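Local coordinates for phosphoserine phosphatase (Homo sapiens, PDB 6HYY), which catalyses the hydrolysis of O-phosphoserine to serine and phosphate, with a magnesium ion bound in its haloacid dehalogenase-type active site, at residues 18-23 with 190-195; 38-43 with 63-68; 107-112 with 128-133; 173-178 with 196-201. All coordinates share one frame; numbering follows the deposited sequence. Where two conformers were deposited one is given.

Interaction 1: 18-23 with 190-195. With MG (magnesium ion), chain D; SER (serine), chain E.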
loop_
_atom_site.group_PDB
_atom_site.type_symbol
_atom_site.label_atom_id
_atom_site.label_comp_id
_atom_site.label_asym_id
_atom_site.label_seq_id
_atom_site.Cartn_x
_atom_site.Cartn_y
_atom_site.Cartn_z
ATOM N N ASP A 18 1.200 -3.283 0.355
ATOM C CA ASP A 18 2.007 -4.472 0.665
ATOM C C ASP A 18 1.879 -4.862 2.137
ATOM O O ASP A 18 2.143 -4.057 3.037
ATOM C CB ASP A 18 3.503 -4.284 0.358
ATOM C CG ASP A 18 3.820 -4.097 -1.130
ATOM O OD1 ASP A 18 3.024 -4.486 -2.005
ATOM O OD2 ASP A 18 4.909 -3.547 -1.427
ATOM N N SER A 19 1.519 -6.123 2.374
ATOM C CA SER A 19 1.307 -6.737 3.679
ATOM C C SER A 19 0.115 -6.165 4.429
ATOM O O SER A 19 -0.134 -6.562 5.567
ATOM C CB SER A 19 2.560 -6.664 4.560
ATOM O OG SER A 19 3.633 -7.300 3.889
ATOM N N THR A 20 -0.672 -5.282 3.803
ATOM C CA THR A 20 -1.908 -4.795 4.407
ATOM C C THR A 20 -3.101 -5.211 3.554
ATOM O O THR A 20 -3.813 -6.137 3.933
ATOM C CB THR A 20 -1.850 -3.282 4.612
ATOM O OG1 THR A 20 -0.800 -3.009 5.552
ATOM C CG2 THR A 20 -3.135 -2.782 5.196
ATOM N N VAL A 21 -3.306 -4.594 2.395
ATOM C CA VAL A 21 -4.403 -4.999 1.510
ATOM C C VAL A 21 -4.102 -6.342 0.854
ATOM O O VAL A 21 -5.014 -7.146 0.611
ATOM C CB VAL A 21 -4.643 -3.906 0.454
ATOM C CG1 VAL A 21 -5.613 -4.393 -0.632
ATOM C CG2 VAL A 21 -5.209 -2.676 1.121
ATOM N N ILE A 22 -2.837 -6.593 0.531
ATOM C CA ILE A 22 -2.425 -7.897 0.012
ATOM C C ILE A 22 -1.487 -8.566 1.013
ATOM O O ILE A 22 -0.889 -7.927 1.868
ATOM C CB ILE A 22 -1.763 -7.801 -1.376
ATOM C CG1 ILE A 22 -0.475 -6.963 -1.303
ATOM C CG2 ILE A 22 -2.769 -7.266 -2.418
ATOM C CD1 ILE A 22 0.271 -6.840 -2.637
ATOM N N ARG A 23 -1.349 -9.891 0.882
ATOM C CA ARG A 23 -0.563 -10.643 1.855
ATOM C C ARG A 23 0.935 -10.473 1.635
ATOM O O ARG A 23 1.708 -10.538 2.599
ATOM C CB ARG A 23 -0.950 -12.127 1.793
ATOM C CG ARG A 23 -2.458 -12.331 1.753
ATOM C CD ARG A 23 -2.883 -13.582 2.508
ATOM N NE ARG A 23 -3.053 -13.291 3.930
ATOM C CZ ARG A 23 -3.645 -14.097 4.807
ATOM N NH1 ARG A 23 -4.148 -15.266 4.418
ATOM N NH2 ARG A 23 -3.738 -13.726 6.080
ATOM N N ILE A 190 -4.373 3.538 11.999
ATOM C CA ILE A 190 -4.671 2.216 12.531
ATOM C C ILE A 190 -3.620 1.249 12.004
ATOM O O ILE A 190 -3.517 1.035 10.791
ATOM C CB ILE A 190 -6.078 1.740 12.149
ATOM C CG1 ILE A 190 -7.127 2.766 12.597
ATOM C CG2 ILE A 190 -6.327 0.381 12.790
ATOM C CD1 ILE A 190 -8.543 2.460 12.108
ATOM N N GLY A 191 -2.851 0.650 12.916
ATOM C CA GLY A 191 -1.888 -0.361 12.514
ATOM C C GLY A 191 -2.552 -1.695 12.251
ATOM O O GLY A 191 -3.592 -2.021 12.824
ATOM N N PHE A 192 -1.958 -2.456 11.335
ATOM C CA PHE A 192 -2.538 -3.727 10.901
ATOM C C PHE A 192 -1.518 -4.852 10.977
ATOM O O PHE A 192 -0.488 -4.804 10.298
ATOM C CB PHE A 192 -3.082 -3.617 9.474
ATOM C CG PHE A 192 -3.714 -4.890 9.006
ATOM C CD1 PHE A 192 -4.953 -5.283 9.505
ATOM C CD2 PHE A 192 -3.072 -5.697 8.094
ATOM C CE1 PHE A 192 -5.536 -6.453 9.112
ATOM C CE2 PHE A 192 -3.659 -6.906 7.691
ATOM C CZ PHE A 192 -4.886 -7.270 8.197
ATOM N N GLY A 193 -1.859 -5.902 11.720
ATOM C CA GLY A 193 -0.933 -7.007 11.910
ATOM C C GLY A 193 -1.463 -8.355 11.453
ATOM O O GLY A 193 -0.981 -9.402 11.896
ATOM N N GLY A 194 -2.444 -8.352 10.553
ATOM C CA GLY A 194 -3.041 -9.611 10.120
ATOM C C GLY A 194 -2.117 -10.495 9.311
ATOM O O GLY A 194 -2.293 -11.721 9.273
ATOM N N ASN A 195 -1.128 -9.907 8.641
ATOM C CA ASN A 195 -0.196 -10.688 7.841
ATOM C C ASN A 195 1.126 -10.908 8.565
ATOM O O ASN A 195 1.560 -12.051 8.746
ATOM C CB ASN A 195 0.015 -10.028 6.477
ATOM C CG ASN A 195 -1.214 -10.160 5.602
ATOM O OD1 ASN A 195 -1.735 -11.264 5.416
ATOM N ND2 ASN A 195 -1.711 -9.040 5.097
HETATM MG MG MG D . 3.237 -2.325 4.064
HETATM N N SER E . 5.810 -1.262 -0.768
HETATM C CA SER E . 4.720 -0.361 -0.416
HETATM C C SER E . 5.230 0.742 0.502
HETATM O O SER E . 4.637 0.959 1.553
HETATM C CB SER E . 3.599 -1.102 0.280
HETATM O OG SER E . 2.324 -0.553 0.042
HETATM O OXT SER E . 6.238 1.412 0.254
HETATM O O HOH W 1 0.039 -7.228 8.414
HETATM O O HOH W 2 4.715 -1.811 2.762
HETATM O O HOH W 3 4.227 -0.558 4.995
HETATM O O HOH W 4 4.828 -3.820 4.583
#
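Arg23 and Asn195 meet almost at right angles, the guanidinium plane turned 66° from the amide plane, yet the NE-H of Arg23, lying in the guanidinium plane, still meets Asn195 OD1 in the plane of the amide carbonyl, NE to OD1 2.8 Å; NH2 adds a weak second bond to that oxygen. A chi1 of -71°, CG anti to the carbonyl carbon, carries the Asn195 amide toward 18-23, where OD1 faces Arg23 and ND2 gives a nearly straight bond to Ser19 O, 3.0 Å away. This N-H comes down from above the Ser19 carbonyl plane, while the oxygen lies in the plane of the amide; ND2 also bonds to Thr84. A leucine in place of Asn195 would probably take the amide donor from Ser19 O and Thr84 and the acceptor from Arg23, leaving the guanidinium more free to turn. Nearby, the Phe192 ring turns an edge to Ser19 O, and its CD2 lies 4.1 Å from Thr20 CG2 as the two side chains slide past each other in opposite senses. Phe212 stacks on this ring. At the head of 18-23, Asp18 O binds magnesium at 2.3 Å, completed on the protein side by Asp16 and Asp175, and Asp18 N donates to OG of the bound serine at 3.0 Å. The amide clasp probably steadies the backbone immediately after a metal-binding carbonyl in the aspartate-rich first motif of this family.

Interaction 2: 38-43 with 63-68; sequences DAVSEM and ALIQPS
Leu64, Val40 and Ile65 carry most of this contact between helix 37-46 and the last turn of helix 54-65, two members of the helical cap that phosphoserine phosphatases place over the haloacid dehalogenase core. Leu64 gives up the most surface. Its side chain leans against helix 37-46 and sets CD1 between two residues one helical turn apart, with Ala39 CB at 3.9 Å and, on the next turn, the sulfur of Met43. The leucine is exposed, so this half of the seam lies toward the surface. Val40 and Ile65 form the buried half. Their side chains cross at about a right angle; with CG1 anti to the backbone N (chi1 163°), Val40 rests its other methyl, CG2, on Ile65 CG1 at 3.6 Å. Helix 26-33 closes in from another direction, with Ala31 touching Val40 and Ile27 touching Ile65. Gln66, with positive phi, is the first residue to leave the helix, before Ser68 caps the following one. No hydrogen bond joins the two segments, and the hold is apolar throughout. The tip of Ile65 fits against both valine methyls, CD1 lying 3.8 Å from Val40 CG2 and 4.1 Å from Val40 CG1.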
loop_
_atom_site.group_PDB
_atom_site.type_symbol
_atom_site.label_atom_id
_atom_site.label_comp_id
_atom_site.label_asym_id
_atom_site.label_seq_id
_atom_site.Cartn_x
_atom_site.Cartn_y
_atom_site.Cartn_z
ATOM N N ASP A 38 15.605 -13.837 -3.460
ATOM C CA ASP A 38 16.367 -13.782 -2.214
ATOM C C ASP A 38 16.999 -12.412 -2.017
ATOM O O ASP A 38 16.821 -11.775 -0.967
ATOM C CB ASP A 38 17.444 -14.867 -2.202
ATOM C CG ASP A 38 16.871 -16.267 -2.052
ATOM O OD1 ASP A 38 15.798 -16.418 -1.432
ATOM O OD2 ASP A 38 17.491 -17.221 -2.566
ATOM N N ALA A 39 17.741 -11.938 -3.020
ATOM C CA ALA A 39 18.428 -10.657 -2.902
ATOM C C ALA A 39 17.444 -9.516 -2.676
ATOM O O ALA A 39 17.668 -8.654 -1.817
ATOM C CB ALA A 39 19.271 -10.401 -4.153
ATOM N N VAL A 40 16.339 -9.502 -3.418
ATOM C CA VAL A 40 15.419 -8.370 -3.339
ATOM C C VAL A 40 14.634 -8.398 -2.031
ATOM O O VAL A 40 14.441 -7.357 -1.391
ATOM C CB VAL A 40 14.491 -8.353 -4.567
ATOM C CG1 VAL A 40 13.271 -7.468 -4.310
ATOM C CG2 VAL A 40 15.258 -7.881 -5.796
ATOM N N SER A 41 14.172 -9.582 -1.609
ATOM C CA SER A 41 13.455 -9.685 -0.341
ATOM C C SER A 41 14.304 -9.172 0.816
ATOM O O SER A 41 13.793 -8.508 1.726
ATOM C CB SER A 41 13.027 -11.133 -0.089
ATOM O OG SER A 41 11.898 -11.480 -0.875
ATOM N N GLU A 42 15.609 -9.457 0.787
ATOM C CA GLU A 42 16.499 -8.934 1.817
ATOM C C GLU A 42 16.604 -7.415 1.743
ATOM O O GLU A 42 16.539 -6.733 2.773
ATOM C CB GLU A 42 17.880 -9.576 1.691
ATOM C CG GLU A 42 18.789 -9.305 2.880
ATOM C CD GLU A 42 18.083 -9.512 4.213
ATOM O OE1 GLU A 42 18.174 -8.617 5.083
ATOM O OE2 GLU A 42 17.431 -10.566 4.391
ATOM N N MET A 43 16.757 -6.864 0.536
ATOM C CA MET A 43 16.826 -5.412 0.399
ATOM C C MET A 43 15.534 -4.749 0.848
ATOM O O MET A 43 15.556 -3.633 1.377
ATOM C CB MET A 43 17.135 -5.032 -1.050
ATOM C CG MET A 43 18.433 -5.600 -1.587
ATOM S SD MET A 43 18.539 -5.467 -3.384
ATOM C CE MET A 43 19.621 -4.068 -3.569
ATOM N N ALA A 63 17.285 -2.565 -10.262
ATOM C CA ALA A 63 18.487 -2.870 -11.031
ATOM C C ALA A 63 18.787 -4.367 -11.031
ATOM O O ALA A 63 19.302 -4.895 -12.024
ATOM C CB ALA A 63 19.677 -2.077 -10.486
ATOM N N LEU A 64 18.466 -5.070 -9.942
ATOM C CA LEU A 64 18.609 -6.525 -9.940
ATOM C C LEU A 64 17.467 -7.220 -10.672
ATOM O O LEU A 64 17.679 -8.274 -11.287
ATOM C CB LEU A 64 18.687 -7.057 -8.510
ATOM C CG LEU A 64 19.831 -6.563 -7.625
ATOM C CD1 LEU A 64 19.737 -7.206 -6.253
ATOM C CD2 LEU A 64 21.189 -6.843 -8.265
ATOM N N ILE A 65 16.257 -6.661 -10.614
ATOM C CA ILE A 65 15.098 -7.330 -11.193
ATOM C C ILE A 65 15.055 -7.137 -12.705
ATOM O O ILE A 65 14.824 -8.092 -13.454
ATOM C CB ILE A 65 13.807 -6.824 -10.523
ATOM C CG1 ILE A 65 13.804 -7.173 -9.032
ATOM C CG2 ILE A 65 12.584 -7.385 -11.214
ATOM C CD1 ILE A 65 12.772 -6.388 -8.216
ATOM N N GLN A 66 15.237 -5.900 -13.166
ATOM C CA GLN A 66 15.106 -5.544 -14.575
ATOM C C GLN A 66 13.812 -6.091 -15.180
ATOM O O GLN A 66 13.848 -6.835 -16.171
ATOM C CB GLN A 66 16.314 -6.026 -15.367
ATOM C CG GLN A 66 17.638 -5.569 -14.803
ATOM C CD GLN A 66 18.265 -4.463 -15.620
ATOM O OE1 GLN A 66 18.307 -4.531 -16.850
ATOM N NE2 GLN A 66 18.769 -3.439 -14.941
ATOM N N PRO A 67 12.656 -5.744 -14.624
ATOM C CA PRO A 67 11.414 -6.403 -15.036
ATOM C C PRO A 67 10.971 -5.944 -16.415
ATOM O O PRO A 67 10.856 -4.746 -16.685
ATOM C CB PRO A 67 10.414 -5.973 -13.958
ATOM C CG PRO A 67 10.908 -4.627 -13.545
ATOM C CD PRO A 67 12.412 -4.693 -13.615
ATOM N N SER A 68 10.704 -6.908 -17.284
ATOM C CA SER A 68 10.142 -6.567 -18.575
ATOM C C SER A 68 8.633 -6.392 -18.453
ATOM O O SER A 68 8.004 -6.851 -17.496
ATOM C CB SER A 68 10.477 -7.646 -19.610
ATOM O OG SER A 68 9.631 -8.770 -19.465
#

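Interaction 3: 107-112 with 128-133; sequences GFRSIV and ANRLKF
Two backbone bonds clamp Asn129 to the chain on both sides of Phe108: Arg109 N donates to Asn129 O at 2.7 Å, and Asn129 N donates to Gly107 O at 2.8 Å. Together they make Phe108 and Asn129 a parallel beta-bridge pair, to which Phe108 CA adds a CH...O contact with Asn129 O. The Asn129 amide reaches past the pair, its ND2 bonding to Gly106 O and Thr148 O. Water 5 links Arg109 NH2 with Ala128 N, accepting from both; Glu113 forms a salt bridge to the same guanidinium. Arg130 runs alongside Arg109, the two pointing the same way with guanidinium planes 78° apart, and Asp143 touches Arg130. On the apolar side, Phe108 CG stands anti to its carbonyl carbon (chi1 -51°), which sets the ring against Leu131; the leucine lies over one face in a CH-pi contact, CD2 4.1 Å from the centroid and 25° off the normal. Leu62 of helix 54-65 touches both side chains. Val112 CG2 packs on Ala128 CB at 4.1 Å. The contact ties the entry of the helix to the second strand of the beta-alpha-beta unit 100-105, 109-116, 126-133 in the Rossmann-like core, where Gly106 and Gly107 line the serine pocket.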
loop_
_atom_site.group_PDB
_atom_site.type_symbol
_atom_site.label_atom_id
_atom_site.label_comp_id
_atom_site.label_asym_id
_atom_site.label_seq_id
_atom_site.Cartn_x
_atom_site.Cartn_y
_atom_site.Cartn_z
ATOM N N GLY A 107 5.091 0.130 -4.131
ATOM C CA GLY A 107 5.064 -0.750 -5.279
ATOM C C GLY A 107 4.590 -0.034 -6.527
ATOM O O GLY A 107 4.672 1.189 -6.646
ATOM N N PHE A 108 4.056 -0.815 -7.461
ATOM C CA PHE A 108 3.935 -0.376 -8.843
ATOM C C PHE A 108 2.489 -0.324 -9.305
ATOM O O PHE A 108 1.701 -1.235 -9.029
ATOM C CB PHE A 108 4.767 -1.297 -9.729
ATOM C CG PHE A 108 6.160 -1.448 -9.224
ATOM C CD1 PHE A 108 6.997 -0.345 -9.156
ATOM C CD2 PHE A 108 6.618 -2.670 -8.756
ATOM C CE1 PHE A 108 8.270 -0.465 -8.654
ATOM C CE2 PHE A 108 7.892 -2.794 -8.252
ATOM C CZ PHE A 108 8.721 -1.698 -8.207
ATOM N N ARG A 109 2.161 0.755 -10.032
ATOM C CA ARG A 109 0.787 1.007 -10.460
ATOM C C ARG A 109 0.212 -0.150 -11.275
ATOM O O ARG A 109 -0.981 -0.449 -11.169
ATOM C CB ARG A 109 0.725 2.318 -11.257
ATOM C CG ARG A 109 -0.496 2.458 -12.168
ATOM C CD ARG A 109 -0.730 3.907 -12.633
ATOM N NE ARG A 109 -0.764 4.794 -11.489
ATOM C CZ ARG A 109 -1.869 5.194 -10.856
ATOM N NH1 ARG A 109 -3.078 4.841 -11.263
ATOM N NH2 ARG A 109 -1.745 5.971 -9.804
ATOM N N SER A 110 1.035 -0.806 -12.100
ATOM C CA SER A 110 0.550 -1.954 -12.862
ATOM C C SER A 110 -0.122 -2.967 -11.942
ATOM O O SER A 110 -1.279 -3.354 -12.153
ATOM C CB SER A 110 1.708 -2.604 -13.624
ATOM O OG SER A 110 2.799 -2.847 -12.767
ATOM N N ILE A 111 0.578 -3.343 -10.876
ATOM C CA ILE A 111 0.065 -4.339 -9.946
ATOM C C ILE A 111 -1.017 -3.738 -9.051
ATOM O O ILE A 111 -2.060 -4.358 -8.815
ATOM C CB ILE A 111 1.220 -4.927 -9.124
ATOM C CG1 ILE A 111 2.318 -5.479 -10.048
ATOM C CG2 ILE A 111 0.692 -5.999 -8.176
ATOM C CD1 ILE A 111 3.626 -5.758 -9.337
ATOM N N VAL A 112 -0.800 -2.517 -8.556
ATOM C CA VAL A 112 -1.759 -1.946 -7.608
ATOM C C VAL A 112 -3.093 -1.617 -8.286
ATOM O O VAL A 112 -4.158 -1.684 -7.653
ATOM C CB VAL A 112 -1.155 -0.706 -6.918
ATOM C CG1 VAL A 112 -2.182 -0.071 -5.969
ATOM C CG2 VAL A 112 0.111 -1.081 -6.145
ATOM N N ALA A 128 0.998 5.113 -6.570
ATOM C CA ALA A 128 2.057 4.111 -6.541
ATOM C C ALA A 128 3.135 4.517 -7.533
ATOM O O ALA A 128 2.972 5.466 -8.304
ATOM C CB ALA A 128 1.513 2.714 -6.854
ATOM N N ASN A 129 4.241 3.780 -7.506
ATOM C CA ASN A 129 5.315 4.066 -8.442
ATOM C C ASN A 129 4.966 3.534 -9.831
ATOM O O ASN A 129 4.119 2.659 -9.994
ATOM C CB ASN A 129 6.621 3.493 -7.914
ATOM C CG ASN A 129 7.130 4.300 -6.760
ATOM O OD1 ASN A 129 7.167 5.530 -6.848
ATOM N ND2 ASN A 129 7.452 3.648 -5.657
ATOM N N ARG A 130 5.589 4.125 -10.852
ATOM C CA ARG A 130 5.266 3.819 -12.244
ATOM C C ARG A 130 6.524 3.293 -12.915
ATOM O O ARG A 130 7.501 4.032 -13.057
ATOM C CB ARG A 130 4.749 5.051 -12.985
ATOM C CG ARG A 130 3.466 5.634 -12.442
ATOM C CD ARG A 130 2.959 6.703 -13.394
ATOM N NE ARG A 130 2.226 6.116 -14.509
ATOM C CZ ARG A 130 1.689 6.816 -15.504
ATOM N NH1 ARG A 130 1.811 8.140 -15.524
ATOM N NH2 ARG A 130 1.022 6.191 -16.468
ATOM N N LEU A 131 6.504 2.023 -13.309
ATOM C CA LEU A 131 7.619 1.469 -14.068
ATOM C C LEU A 131 7.624 2.017 -15.495
ATOM O O LEU A 131 6.577 2.319 -16.073
ATOM C CB LEU A 131 7.537 -0.056 -14.103
ATOM C CG LEU A 131 7.747 -0.803 -12.791
ATOM C CD1 LEU A 131 7.363 -2.267 -12.980
ATOM C CD2 LEU A 131 9.170 -0.674 -12.311
ATOM N N LYS A 132 8.824 2.129 -16.063
ATOM C CA LYS A 132 9.022 2.536 -17.447
ATOM C C LYS A 132 9.601 1.372 -18.246
ATOM O O LYS A 132 10.383 0.573 -17.726
ATOM C CB LYS A 132 9.956 3.753 -17.550
ATOM C CG LYS A 132 9.434 5.025 -16.869
ATOM C CD LYS A 132 10.384 6.207 -17.060
ATOM C CE LYS A 132 9.878 7.458 -16.347
ATOM N NZ LYS A 132 10.735 8.652 -16.603
ATOM N N PHE A 133 9.201 1.294 -19.512
ATOM C CA PHE A 133 9.625 0.237 -20.416
ATOM C C PHE A 133 10.001 0.834 -21.766
ATOM O O PHE A 133 9.411 1.815 -22.220
ATOM C CB PHE A 133 8.523 -0.804 -20.607
ATOM C CG PHE A 133 7.950 -1.312 -19.319
ATOM C CD1 PHE A 133 8.574 -2.338 -18.625
ATOM C CD2 PHE A 133 6.795 -0.751 -18.792
ATOM C CE1 PHE A 133 8.054 -2.813 -17.435
ATOM C CE2 PHE A 133 6.265 -1.217 -17.600
ATOM C CZ PHE A 133 6.893 -2.242 -16.921
HETATM O O HOH W 5 0.741 6.894 -9.061
HETATM O O HOH W 6 3.945 -0.012 -13.150
#

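Interaction 4: 173-178 with 196-201; sequences IGDGAT and VIRQQV. With MG (magnesium ion), chain D; PO4 (phosphate ion), chain C.
One carboxylate, that of Asp175, faces a metal with one oxygen and an arginine with the other: OD1 binds magnesium at 2.3 Å, while OD2 forms a salt bridge to NE of Arg198. The modelled separation of that bridge is very short and Arg198 has a second conformer, so its exact length is doubtful. The planes of the two groups stand 78° apart, so this is no flat, two-pronged pairing. Asp175 CG sits between the backbone N and the carbonyl carbon (chi1 67°), which swings the carboxylate toward the metal. Water 4, itself a magnesium ligand, donates to OD2 at 2.7 Å. Behind the polar pair, Val201 CG2 packs on Asp175 O at 3.6 Å and on the Gly176 backbone, and Gln200 NE2 comes against Ala177 CB. The phosphate sits at the start of helix 177-180, where Thr178 grips its O2 twice, from the backbone N at 2.9 Å and from OG1 at 2.7 Å. A valine in place of Thr178 would remove the hydroxyl, and is likely to leave O2 with a looser hold and Lys154 NZ without that partner. Gly176 lies close by, its CA 3.2 Å from phosphate O2, where a side chain would run into the ion. Metal-linked water 3 donates to phosphate O1 at 2.9 Å. Asp16 and the Asp18 carbonyl of the first motif complete the magnesium's protein ligands, while Asp175 and Asp179, which accepts from Gly176 N, belong to the fourth motif of haloacid dehalogenase-type phosphatases, the GDxxxD signature after strand 170-174.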
loop_
_atom_site.group_PDB
_atom_site.type_symbol
_atom_site.label_atom_id
_atom_site.label_comp_id
_atom_site.label_asym_id
_atom_site.label_seq_id
_atom_site.Cartn_x
_atom_site.Cartn_y
_atom_site.Cartn_z
ATOM N N ILE A 173 -4.213 3.388 7.210
ATOM C CA ILE A 173 -4.200 2.011 7.718
ATOM C C ILE A 173 -3.048 1.269 7.078
ATOM O O ILE A 173 -2.961 1.203 5.850
ATOM C CB ILE A 173 -5.526 1.289 7.432
ATOM C CG1 ILE A 173 -6.685 2.047 8.095
ATOM C CG2 ILE A 173 -5.434 -0.187 7.917
ATOM C CD1 ILE A 173 -8.051 1.358 8.015
ATOM N N GLY A 174 -2.167 0.707 7.907
ATOM C CA GLY A 174 -1.034 -0.020 7.349
ATOM C C GLY A 174 -0.265 -0.756 8.423
ATOM O O GLY A 174 -0.525 -0.612 9.624
ATOM N N ASP A 175 0.673 -1.579 7.963
ATOM C CA ASP A 175 1.393 -2.479 8.853
ATOM C C ASP A 175 2.722 -1.938 9.348
ATOM O O ASP A 175 3.240 -2.454 10.345
ATOM C CB ASP A 175 1.656 -3.817 8.147
ATOM C CG ASP A 175 2.620 -3.680 6.986
ATOM O OD1 ASP A 175 2.322 -2.907 6.062
ATOM O OD2 ASP A 175 3.690 -4.342 6.985
ATOM N N GLY A 176 3.283 -0.911 8.704
ATOM C CA GLY A 176 4.676 -0.566 8.883
ATOM C C GLY A 176 4.890 0.813 9.486
ATOM O O GLY A 176 3.970 1.625 9.601
ATOM N N ALA A 177 6.145 1.069 9.859
ATOM C CA ALA A 177 6.469 2.361 10.455
ATOM C C ALA A 177 6.236 3.514 9.482
ATOM O O ALA A 177 5.820 4.603 9.908
ATOM C CB ALA A 177 7.916 2.350 10.958
ATOM N N THR A 178 6.464 3.301 8.179
ATOM C CA THR A 178 6.200 4.371 7.218
ATOM C C THR A 178 4.719 4.725 7.162
ATOM O O THR A 178 4.373 5.872 6.869
ATOM C CB THR A 178 6.712 4.009 5.824
ATOM O OG1 THR A 178 5.965 2.904 5.285
ATOM C CG2 THR A 178 8.194 3.671 5.879
ATOM N N VAL A 196 1.791 -9.839 8.961
ATOM C CA VAL A 196 2.968 -9.938 9.816
ATOM C C VAL A 196 2.891 -8.784 10.797
ATOM O O VAL A 196 2.520 -7.663 10.429
ATOM C CB VAL A 196 4.281 -9.922 9.005
ATOM C CG1 VAL A 196 5.498 -9.827 9.934
ATOM C CG2 VAL A 196 4.391 -11.164 8.128
ATOM N N ILE A 197 3.131 -9.071 12.061
ATOM C CA ILE A 197 3.068 -8.052 13.089
ATOM C C ILE A 197 4.419 -7.370 13.144
ATOM O O ILE A 197 5.434 -8.012 13.410
ATOM C CB ILE A 197 2.712 -8.667 14.450
ATOM C CG1 ILE A 197 1.273 -9.201 14.417
ATOM C CG2 ILE A 197 2.965 -7.659 15.571
ATOM C CD1 ILE A 197 0.886 -10.023 15.634
ATOM N N ARG A 198 4.445 -6.065 12.913
ATOM C CA ARG A 198 5.665 -5.307 13.147
ATOM C C ARG A 198 5.567 -4.756 14.564
ATOM O O ARG A 198 4.797 -3.834 14.827
ATOM C CB ARG A 198 5.840 -4.229 12.083
ATOM C CG ARG A 198 6.365 -4.822 10.772
ATOM C CD ARG A 198 5.897 -4.100 9.524
ATOM N NE ARG A 198 5.611 -5.036 8.438
ATOM C CZ ARG A 198 6.514 -5.521 7.592
ATOM N NH1 ARG A 198 7.782 -5.168 7.691
ATOM N NH2 ARG A 198 6.148 -6.369 6.641
ATOM N N GLN A 199 6.305 -5.372 15.492
ATOM C CA GLN A 199 6.103 -5.106 16.913
ATOM C C GLN A 199 6.297 -3.640 17.267
ATOM O O GLN A 199 5.614 -3.132 18.160
ATOM C CB GLN A 199 7.044 -5.987 17.749
ATOM C CG GLN A 199 6.733 -5.977 19.251
ATOM C CD GLN A 199 5.356 -6.550 19.579
ATOM O OE1 GLN A 199 4.884 -7.487 18.929
ATOM N NE2 GLN A 199 4.705 -5.983 20.591
ATOM N N GLN A 200 7.188 -2.935 16.578
ATOM C CA GLN A 200 7.358 -1.534 16.942
ATOM C C GLN A 200 6.112 -0.724 16.604
ATOM O O GLN A 200 5.803 0.252 17.301
ATOM C CB GLN A 200 8.621 -0.969 16.297
ATOM C CG GLN A 200 8.509 -0.478 14.878
ATOM C CD GLN A 200 9.793 0.203 14.424
ATOM O OE1 GLN A 200 10.661 0.540 15.246
ATOM N NE2 GLN A 200 9.933 0.390 13.117
ATOM N N VAL A 201 5.353 -1.142 15.590
ATOM C CA VAL A 201 4.073 -0.483 15.317
ATOM C C VAL A 201 3.035 -0.882 16.360
ATOM O O VAL A 201 2.314 -0.032 16.898
ATOM C CB VAL A 201 3.592 -0.791 13.886
ATOM C CG1 VAL A 201 2.243 -0.121 13.612
ATOM C CG2 VAL A 201 4.623 -0.338 12.872
HETATM MG MG MG D . 3.237 -2.325 4.064
HETATM P P PO4 C . 7.731 -0.116 6.120
HETATM O O1 PO4 C . 7.101 -0.772 4.919
HETATM O O2 PO4 C . 6.741 0.800 6.781
HETATM O O3 PO4 C . 8.189 -1.181 7.090
HETATM O O4 PO4 C . 8.956 0.660 5.692
HETATM O O HOH W 7 2.143 -4.519 11.860
HETATM O O HOH W 4 4.828 -3.820 4.583
HETATM O O HOH W 2 4.715 -1.811 2.762
HETATM O O HOH W 3 4.227 -0.558 4.995
#

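How the interactions relate
Interaction 1 opens first, at 18-23 just after strand 12-16, and closes only at 190-195, so its loop takes in most of the chain. Within that loop lie interaction 2, joining helices of the cap, and then interaction 3, binding helix 109-116 to strand 126-133; the two follow in series and touch where Pro67 and Ser68 meet Phe133, linking cap and core. Interaction 4 starts inside the large loop at 173-178 but ends beyond it at 196-201, so it crosses interaction 1. Those two share the magnesium ion and three waters, and their strands 170-174 and 188-192 are sheet neighbours. Interaction 3 reaches the same sheet across the chain's centre, about 20 Å from interaction 1 between centres.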